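Local coordinates for salicylate 5-hydroxylase, large oxygenase component (Ralstonia sp., PDB 7C8Z), which is the oxygenase component that, with an iron ion and a [2Fe-2S] cluster, hydroxylates salicylate at its 5-position to give gentisate, at residues G182-A187 / H206-V211. Numbering follows the deposited sequence.
Sequences GGAVFA and HYFDRV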
ATOM      1  N   GLY A 182      -5.212 -11.311  39.461  1.00 46.32           N
ATOM      2  CA  GLY A 182      -4.048 -10.485  39.716  1.00 50.02           C
ATOM      3  C   GLY A 182      -4.020  -9.172  38.961  1.00 54.48           C
ATOM      4  O   GLY A 182      -2.998  -8.479  38.950  1.00 63.24           O
ATOM      5  N   GLY A 183      -5.129  -8.820  38.316  1.00 47.85           N
ATOM      6  CA  GLY A 183      -5.195  -7.629  37.501  1.00 55.11           C
ATOM      7  C   GLY A 183      -5.167  -7.886  36.012  1.00 50.90           C
ATOM      8  O   GLY A 183      -5.430  -6.960  35.236  1.00 57.35           O
ATOM      9  N   ALA A 184      -4.846  -9.104  35.592  1.00 49.81           N
ATOM     10  CA  ALA A 184      -4.842  -9.458  34.183  1.00 45.83           C
ATOM     11  C   ALA A 184      -6.158 -10.136  33.825  1.00 48.26           C
ATOM     12  O   ALA A 184      -6.771 -10.820  34.651  1.00 50.74           O
ATOM     13  CB  ALA A 184      -3.664 -10.375  33.851  1.00 45.05           C
ATOM     14  N   VAL A 185      -6.582  -9.957  32.576  1.00 52.08           N
ATOM     15  CA  VAL A 185      -7.879 -10.425  32.104  1.00 49.06           C
ATOM     16  C   VAL A 185      -7.661 -11.207  30.818  1.00 37.10           C
ATOM     17  O   VAL A 185      -7.157 -10.653  29.828  1.00 33.73           O
ATOM     18  CB  VAL A 185      -8.863  -9.266  31.869  1.00 39.92           C
ATOM     19  CG1 VAL A 185     -10.240  -9.800  31.536  1.00 33.50           C
ATOM     20  CG2 VAL A 185      -8.927  -8.359  33.089  1.00 45.48           C
ATOM     21  N   PHE A 186      -8.032 -12.485  30.844  1.00 38.17           N
ATOM     22  CA  PHE A 186      -8.079 -13.377  29.699  1.00 41.71           C
ATOM     23  C   PHE A 186      -9.533 -13.694  29.380  1.00 39.38           C
ATOM     24  O   PHE A 186     -10.425 -13.533  30.217  1.00 42.62           O
ATOM     25  CB  PHE A 186      -7.323 -14.685  29.980  1.00 36.25           C
ATOM     26  CG  PHE A 186      -5.833 -14.524  30.057  1.00 41.39           C
ATOM     27  CD1 PHE A 186      -5.254 -13.794  31.079  1.00 34.18           C
ATOM     28  CD2 PHE A 186      -5.013 -15.106  29.105  1.00 36.94           C
ATOM     29  CE1 PHE A 186      -3.889 -13.640  31.146  1.00 36.76           C
ATOM     30  CE2 PHE A 186      -3.647 -14.958  29.171  1.00 33.90           C
ATOM     31  CZ  PHE A 186      -3.084 -14.223  30.191  1.00 33.74           C
ATOM     32  N   ALA A 187      -9.759 -14.197  28.173  1.00 41.37           N
ATOM     33  CA  ALA A 187     -11.102 -14.564  27.752  1.00 45.76           C
ATOM     34  C   ALA A 187     -11.007 -15.757  26.816  1.00 44.49           C
ATOM     35  O   ALA A 187      -9.922 -16.140  26.368  1.00 50.22           O
ATOM     36  CB  ALA A 187     -11.822 -13.388  27.079  1.00 47.90           C
ATOM     37  N   HIS A 206       2.616 -19.802  39.269  1.00 46.22           N
ATOM     38  CA  HIS A 206       3.430 -19.159  40.291  1.00 50.22           C
ATOM     39  C   HIS A 206       4.074 -17.878  39.760  1.00 56.56           C
ATOM     40  O   HIS A 206       4.062 -16.844  40.434  1.00 66.30           O
ATOM     41  CB  HIS A 206       4.508 -20.103  40.797  1.00 46.31           C
ATOM     42  CG  HIS A 206       5.607 -19.391  41.528  1.00 58.01           C
ATOM     43  ND1 HIS A 206       5.478 -18.968  42.833  1.00 58.16           N
ATOM     44  CD2 HIS A 206       6.840 -18.995  41.127  1.00 58.88           C
ATOM     45  CE1 HIS A 206       6.589 -18.361  43.212  1.00 58.31           C
ATOM     46  NE2 HIS A 206       7.432 -18.362  42.196  1.00 58.32           N
ATOM     47  N   TYR A 207       4.619 -17.914  38.544  1.00 42.26           N
ATOM     48  CA  TYR A 207       5.270 -16.720  38.013  1.00 53.04           C
ATOM     49  C   TYR A 207       4.253 -15.685  37.539  1.00 58.95           C
ATOM     50  O   TYR A 207       4.476 -14.471  37.691  1.00 49.34           O
ATOM     51  CB  TYR A 207       6.238 -17.125  36.902  1.00 53.56           C
ATOM     52  CG  TYR A 207       7.347 -17.997  37.444  1.00 52.10           C
ATOM     53  CD1 TYR A 207       8.389 -17.449  38.177  1.00 47.78           C
ATOM     54  CD2 TYR A 207       7.326 -19.374  37.265  1.00 54.50           C
ATOM     55  CE1 TYR A 207       9.392 -18.242  38.693  1.00 54.95           C
ATOM     56  CE2 TYR A 207       8.327 -20.176  37.779  1.00 50.12           C
ATOM     57  CZ  TYR A 207       9.356 -19.604  38.494  1.00 60.70           C
ATOM     58  OH  TYR A 207      10.358 -20.396  39.008  1.00 77.26           O
ATOM     59  N   PHE A 208       3.137 -16.147  36.966  1.00 56.50           N
ATOM     60  CA  PHE A 208       2.020 -15.260  36.660  1.00 41.81           C
ATOM     61  C   PHE A 208       1.640 -14.436  37.882  1.00 44.32           C
ATOM     62  O   PHE A 208       1.594 -13.203  37.828  1.00 49.66           O
ATOM     63  CB  PHE A 208       0.821 -16.072  36.162  1.00 40.68           C
ATOM     64  CG  PHE A 208      -0.372 -15.228  35.774  1.00 42.87           C
ATOM     65  CD1 PHE A 208      -1.235 -14.718  36.737  1.00 51.68           C
ATOM     66  CD2 PHE A 208      -0.635 -14.950  34.441  1.00 40.43           C
ATOM     67  CE1 PHE A 208      -2.327 -13.941  36.379  1.00 58.67           C
ATOM     68  CE2 PHE A 208      -1.727 -14.179  34.076  1.00 42.88           C
ATOM     69  CZ  PHE A 208      -2.573 -13.674  35.047  1.00 50.06           C
ATOM     70  N   ASP A 209       1.346 -15.114  38.996  1.00 54.25           N
ATOM     71  CA  ASP A 209       1.006 -14.419  40.232  1.00 52.80           C
ATOM     72  C   ASP A 209       2.190 -13.638  40.783  1.00 45.11           C
ATOM     73  O   ASP A 209       2.003 -12.649  41.496  1.00 49.01           O
ATOM     74  CB  ASP A 209       0.496 -15.423  41.263  1.00 52.05           C
ATOM     75  CG  ASP A 209      -0.733 -16.173  40.784  1.00 68.43           C
ATOM     76  OD1 ASP A 209      -1.442 -15.656  39.893  1.00 75.51           O
ATOM     77  OD2 ASP A 209      -0.996 -17.279  41.295  1.00 80.94           O
ATOM     78  N   ARG A 210       3.409 -14.060  40.456  1.00 40.88           N
ATOM     79  CA  ARG A 210       4.591 -13.336  40.892  1.00 49.76           C
ATOM     80  C   ARG A 210       4.609 -11.928  40.315  1.00 58.28           C
ATOM     81  O   ARG A 210       4.940 -10.964  41.021  1.00 69.27           O
ATOM     82  CB  ARG A 210       5.844 -14.106  40.481  1.00 41.00           C
ATOM     83  CG  ARG A 210       7.112 -13.333  40.687  1.00 40.91           C
ATOM     84  CD  ARG A 210       8.250 -13.918  39.888  1.00 47.64           C
ATOM     85  NE  ARG A 210       9.488 -13.203  40.160  1.00 53.66           N
ATOM     86  CZ  ARG A 210      10.030 -12.314  39.335  1.00 53.66           C
ATOM     87  NH1 ARG A 210       9.440 -12.039  38.182  1.00 51.25           N
ATOM     88  NH2 ARG A 210      11.161 -11.704  39.662  1.00 55.04           N
ATOM     89  N   VAL A 211       4.229 -11.780  39.042  1.00 56.92           N
ATOM     90  CA  VAL A 211       4.118 -10.435  38.483  1.00 50.68           C
ATOM     91  C   VAL A 211       2.816  -9.777  38.928  1.00 48.43           C
ATOM     92  O   VAL A 211       2.816  -8.654  39.444  1.00 50.80           O
ATOM     93  CB  VAL A 211       4.236 -10.491  36.949  1.00 44.26           C
ATOM     94  CG1 VAL A 211       3.615  -9.259  36.332  1.00 51.40           C
ATOM     95  CG2 VAL A 211       5.689 -10.599  36.529  1.00 50.34           C
TER
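Ala184 and Phe186, alternate residues on one side of strand 184-188, receive the ring of Phe208 from helix 196-211, a small example of a helix meeting a strand across aromatic and aliphatic side chains. Gly182 and Gly183, both at positive phi, turn the chain between the antiparallel strands 175-181 and 184-188. Ala184 then directs its methyl at the helix, where CB lies 3.7 Å from CZ of Phe208. Val185 faces the other way and packs on Val71 of the neighbouring strand. At Phe186 the side chain turns back to the helix: its CE1 comes within 3.7 Å of CE2 of Phe208, near the plane of the Phe208 ring and at its edge, and the two side chains run alongside one another, pointing opposite ways. With CG anti to the backbone N (chi1 -178°), the ring of Phe208 is carried toward the strand, although its CB does not point straight at it. Phe196, at the start of the same helix, meets both rings, edge-to-face with Phe208, and Ile326 of the catalytic-domain sheet touches both. With only carbon atoms meeting and all three residues buried, this is van der Waals packing between the Rieske-domain sheet and the following helix, without polar bonds between the two segments.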